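Local coordinates for beta-lactamase (Klebsiella pneumoniae, PDB 6M5P), which probably hydrolyses beta-lactam antibiotics to substituted beta-amino acids, as a class C beta-lactamase, and so confers antibiotic resistance, at residues W279-Y284 and V317-T322. The protein carries 1 engineered substitution. Residues are numbered along the deposited sequence; the frame is centred on the assembly and turned at random.
Sequences WEQLPY and VWINKT. With MER ((4R,5S)-3-{[(3S,5S)-5-(dimethylcarbamoyl)pyrrolidin-3-yl]sulfanyl}-5-[(2S,3R)-3-hydroxy-1-oxobutan-2-yl]-4-methyl-4,5-d ihydro-1H-pyrrole-2-carboxylic acid), chain B.
Glu280 and Asn320 form a hydrogen-bonded antiparallel pair: Asn320 N reaches Glu280 O at 2.8 Å with an N-H...O angle of 160°, and Glu280 N returns a longer bond to Asn320 O. Leu282 and Trp318 repeat the reciprocal pattern, while Gln281 and Ile319 between them make a non-hydrogen-bonded pair whose side chains run alongside each other in the same direction. Gln281 CA also sits 3.1 Å from Trp318 O, a CA-H...O contact.

Lys321 links this pairing to the bound ligand MER. Its CB lies 3.7 Å from Trp279 CZ3, where the indole passes obliquely. Beyond CB the chain starts opposite the backbone N (chi1 -176°) and turns at chi2 and again at chi4, which carries NZ to the ligand. CD approaches MER O24, CE lies 3.6 Å from MER O12, and NZ donates hydrogen bonds to carboxylate oxygen MER O12 (2.6 Å), amide oxygen MER O24 (2.8 Å) and main-chain Thr322 O (2.9 Å), which hold it between them. Glu280 OE2 accepts a weak bond from MER N19 and has a long, weak ion pair with Arg154.

Lys321 and Thr322 begin the class C Lys-Thr-Gly motif; the Lys321 side chain comes about 4 Å from that of Ser71, the covalent AMP site. Strand 317-325 lies between strands 280-283 and 328-335, Trp279 meets Phe334 edge-to-face, and the face bearing Trp318 and Thr322 packs against helix 352-364.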
loop_
_atom_site.group_PDB
_atom_site.type_symbol
_atom_site.label_atom_id
_atom_site.label_comp_id
_atom_site.label_asym_id
_atom_site.label_seq_id
_atom_site.Cartn_x
_atom_site.Cartn_y
_atom_site.Cartn_z
ATOM N N TRP A 279 -6.123 2.500 -2.431
ATOM C CA TRP A 279 -6.230 3.223 -1.165
ATOM C C TRP A 279 -7.666 3.176 -0.637
ATOM O O TRP A 279 -8.627 3.049 -1.399
ATOM C CB TRP A 279 -5.856 4.696 -1.363
ATOM C CG TRP A 279 -4.430 4.950 -1.748
ATOM C CD1 TRP A 279 -3.960 5.307 -2.986
ATOM C CD2 TRP A 279 -3.285 4.893 -0.886
ATOM N NE1 TRP A 279 -2.595 5.478 -2.950
ATOM C CE2 TRP A 279 -2.155 5.234 -1.675
ATOM C CE3 TRP A 279 -3.105 4.600 0.471
ATOM C CZ2 TRP A 279 -0.868 5.273 -1.151
ATOM C CZ3 TRP A 279 -1.821 4.640 0.991
ATOM C CH2 TRP A 279 -0.723 4.977 0.179
ATOM N N GLU A 280 -7.801 3.299 0.681
ATOM C CA GLU A 280 -9.083 3.421 1.366
ATOM C C GLU A 280 -9.092 4.732 2.133
ATOM O O GLU A 280 -8.048 5.183 2.610
ATOM C CB GLU A 280 -9.269 2.292 2.402
ATOM C CG GLU A 280 -9.123 0.893 1.850
ATOM C CD GLU A 280 -9.433 -0.166 2.890
ATOM O OE1 GLU A 280 -9.717 0.197 4.053
ATOM O OE2 GLU A 280 -9.391 -1.361 2.543
ATOM N N GLN A 281 -10.268 5.348 2.272
ATOM C CA GLN A 281 -10.328 6.622 2.979
ATOM C C GLN A 281 -11.609 6.739 3.793
ATOM O O GLN A 281 -12.611 6.067 3.527
ATOM C CB GLN A 281 -10.164 7.821 2.047
ATOM C CG GLN A 281 -11.355 8.043 1.150
ATOM C CD GLN A 281 -11.102 9.148 0.124
ATOM O OE1 GLN A 281 -9.986 9.326 -0.365
ATOM N NE2 GLN A 281 -12.155 9.899 -0.214
ATOM N N LEU A 282 -11.549 7.620 4.796
ATOM C CA LEU A 282 -12.650 8.028 5.655
ATOM C C LEU A 282 -12.676 9.547 5.713
ATOM O O LEU A 282 -11.641 10.194 5.537
ATOM C CB LEU A 282 -12.434 7.498 7.080
ATOM C CG LEU A 282 -12.623 6.004 7.365
ATOM C CD1 LEU A 282 -12.226 5.681 8.791
ATOM C CD2 LEU A 282 -14.059 5.612 7.138
ATOM N N PRO A 283 -13.840 10.152 5.952
ATOM C CA PRO A 283 -13.865 11.605 6.174
ATOM C C PRO A 283 -13.052 11.983 7.404
ATOM O O PRO A 283 -13.045 11.272 8.408
ATOM C CB PRO A 283 -15.356 11.917 6.361
ATOM C CG PRO A 283 -16.028 10.579 6.571
ATOM C CD PRO A 283 -15.195 9.586 5.830
ATOM N N TYR A 284 -12.339 13.110 7.309
ATOM C CA TYR A 284 -11.554 13.638 8.408
ATOM C C TYR A 284 -12.225 14.896 8.948
ATOM O O TYR A 284 -12.691 15.724 8.161
ATOM C CB TYR A 284 -10.142 13.993 7.925
ATOM C CG TYR A 284 -9.289 14.638 8.985
ATOM C CD1 TYR A 284 -9.302 16.016 9.173
ATOM C CD2 TYR A 284 -8.478 13.871 9.805
ATOM C CE1 TYR A 284 -8.536 16.609 10.152
ATOM C CE2 TYR A 284 -7.700 14.459 10.790
ATOM C CZ TYR A 284 -7.737 15.828 10.955
ATOM O OH TYR A 284 -6.970 16.433 11.925
ATOM N N VAL A 317 -9.778 14.266 4.257
ATOM C CA VAL A 317 -9.966 12.829 4.403
ATOM C C VAL A 317 -8.729 12.227 5.043
ATOM O O VAL A 317 -7.628 12.771 4.950
ATOM C CB VAL A 317 -10.244 12.117 3.054
ATOM C CG1 VAL A 317 -11.647 12.445 2.528
ATOM C CG2 VAL A 317 -9.187 12.469 2.030
ATOM N N TRP A 318 -8.941 11.073 5.679
ATOM C CA TRP A 318 -7.887 10.206 6.192
ATOM C C TRP A 318 -7.721 9.095 5.162
ATOM O O TRP A 318 -8.635 8.294 4.960
ATOM C CB TRP A 318 -8.357 9.633 7.525
ATOM C CG TRP A 318 -7.519 8.560 8.146
ATOM C CD1 TRP A 318 -7.485 7.233 7.806
ATOM C CD2 TRP A 318 -6.658 8.703 9.281
ATOM N NE1 TRP A 318 -6.629 6.555 8.641
ATOM C CE2 TRP A 318 -6.106 7.433 9.554
ATOM C CE3 TRP A 318 -6.288 9.784 10.083
ATOM C CZ2 TRP A 318 -5.207 7.222 10.594
ATOM C CZ3 TRP A 318 -5.391 9.570 11.111
ATOM C CH2 TRP A 318 -4.861 8.300 11.358
ATOM N N ILE A 319 -6.582 9.074 4.472
ATOM C CA ILE A 319 -6.299 8.071 3.447
ATOM C C ILE A 319 -5.317 7.072 4.032
ATOM O O ILE A 319 -4.334 7.466 4.669
ATOM C CB ILE A 319 -5.729 8.725 2.178
ATOM C CG1 ILE A 319 -6.695 9.792 1.660
ATOM C CG2 ILE A 319 -5.476 7.666 1.119
ATOM C CD1 ILE A 319 -6.160 10.572 0.483
ATOM N N ASN A 320 -5.566 5.775 3.837
ATOM C CA ASN A 320 -4.715 4.807 4.517
ATOM C C ASN A 320 -4.681 3.472 3.788
ATOM O O ASN A 320 -5.502 3.179 2.911
ATOM C CB ASN A 320 -5.070 4.676 6.019
ATOM C CG ASN A 320 -6.395 3.949 6.285
ATOM O OD1 ASN A 320 -7.217 3.696 5.374
ATOM N ND2 ASN A 320 -6.621 3.628 7.546
ATOM N N LYS A 321 -3.701 2.660 4.180
ATOM C CA LYS A 321 -3.575 1.306 3.660
ATOM C C LYS A 321 -2.754 0.496 4.649
ATOM O O LYS A 321 -1.700 0.953 5.100
ATOM C CB LYS A 321 -2.872 1.332 2.297
ATOM C CG LYS A 321 -2.780 -0.024 1.620
ATOM C CD LYS A 321 -4.066 -0.339 0.916
ATOM C CE LYS A 321 -4.127 -1.815 0.578
ATOM N NZ LYS A 321 -4.516 -2.622 1.760
ATOM N N THR A 322 -3.230 -0.703 4.984
ATOM C CA THR A 322 -2.441 -1.672 5.731
ATOM C C THR A 322 -1.838 -2.690 4.777
ATOM O O THR A 322 -2.326 -2.906 3.668
ATOM C CB THR A 322 -3.282 -2.430 6.764
ATOM O OG1 THR A 322 -4.301 -3.168 6.087
ATOM C CG2 THR A 322 -3.897 -1.496 7.774
HETATM C C1 MER B . -2.320 -7.943 2.839
HETATM C C2 MER B . -5.328 -7.812 3.082
HETATM C C3 MER B . -2.574 -9.427 2.251
HETATM C C4 MER B . -3.991 -9.507 2.019
HETATM C C5 MER B . -5.150 -7.530 1.615
HETATM O O6 MER B . -1.329 -7.439 3.239
HETATM C C7 MER B . -1.876 -9.866 0.933
HETATM O O8 MER B . -2.081 -11.236 0.837
HETATM C C9 MER B . -0.354 -9.580 0.912
HETATM N N10 MER B . -4.450 -8.493 0.967
HETATM C C11 MER B . -5.380 -6.193 0.986
HETATM O O12 MER B . -5.077 -5.154 1.611
HETATM O O13 MER B . -5.870 -6.101 -0.171
HETATM S S14 MER B . -6.991 -7.278 3.706
HETATM C C15 MER B . -7.099 -5.763 4.554
HETATM C C16 MER B . -6.421 -4.451 3.989
HETATM C C17 MER B . -6.971 -3.556 4.839
HETATM C C18 MER B . -4.949 -9.134 3.268
HETATM N N19 MER B . -8.574 -3.910 4.760
HETATM C C20 MER B . -4.331 -9.470 4.668
HETATM C C21 MER B . -8.616 -5.258 4.647
HETATM C C22 MER B . -6.628 -2.065 4.684
HETATM N N23 MER B . -6.736 -1.216 5.917
HETATM O O24 MER B . -6.268 -1.530 3.692
HETATM C C25 MER B . -7.168 -1.876 7.145
HETATM C C26 MER B . -6.432 0.203 5.886
#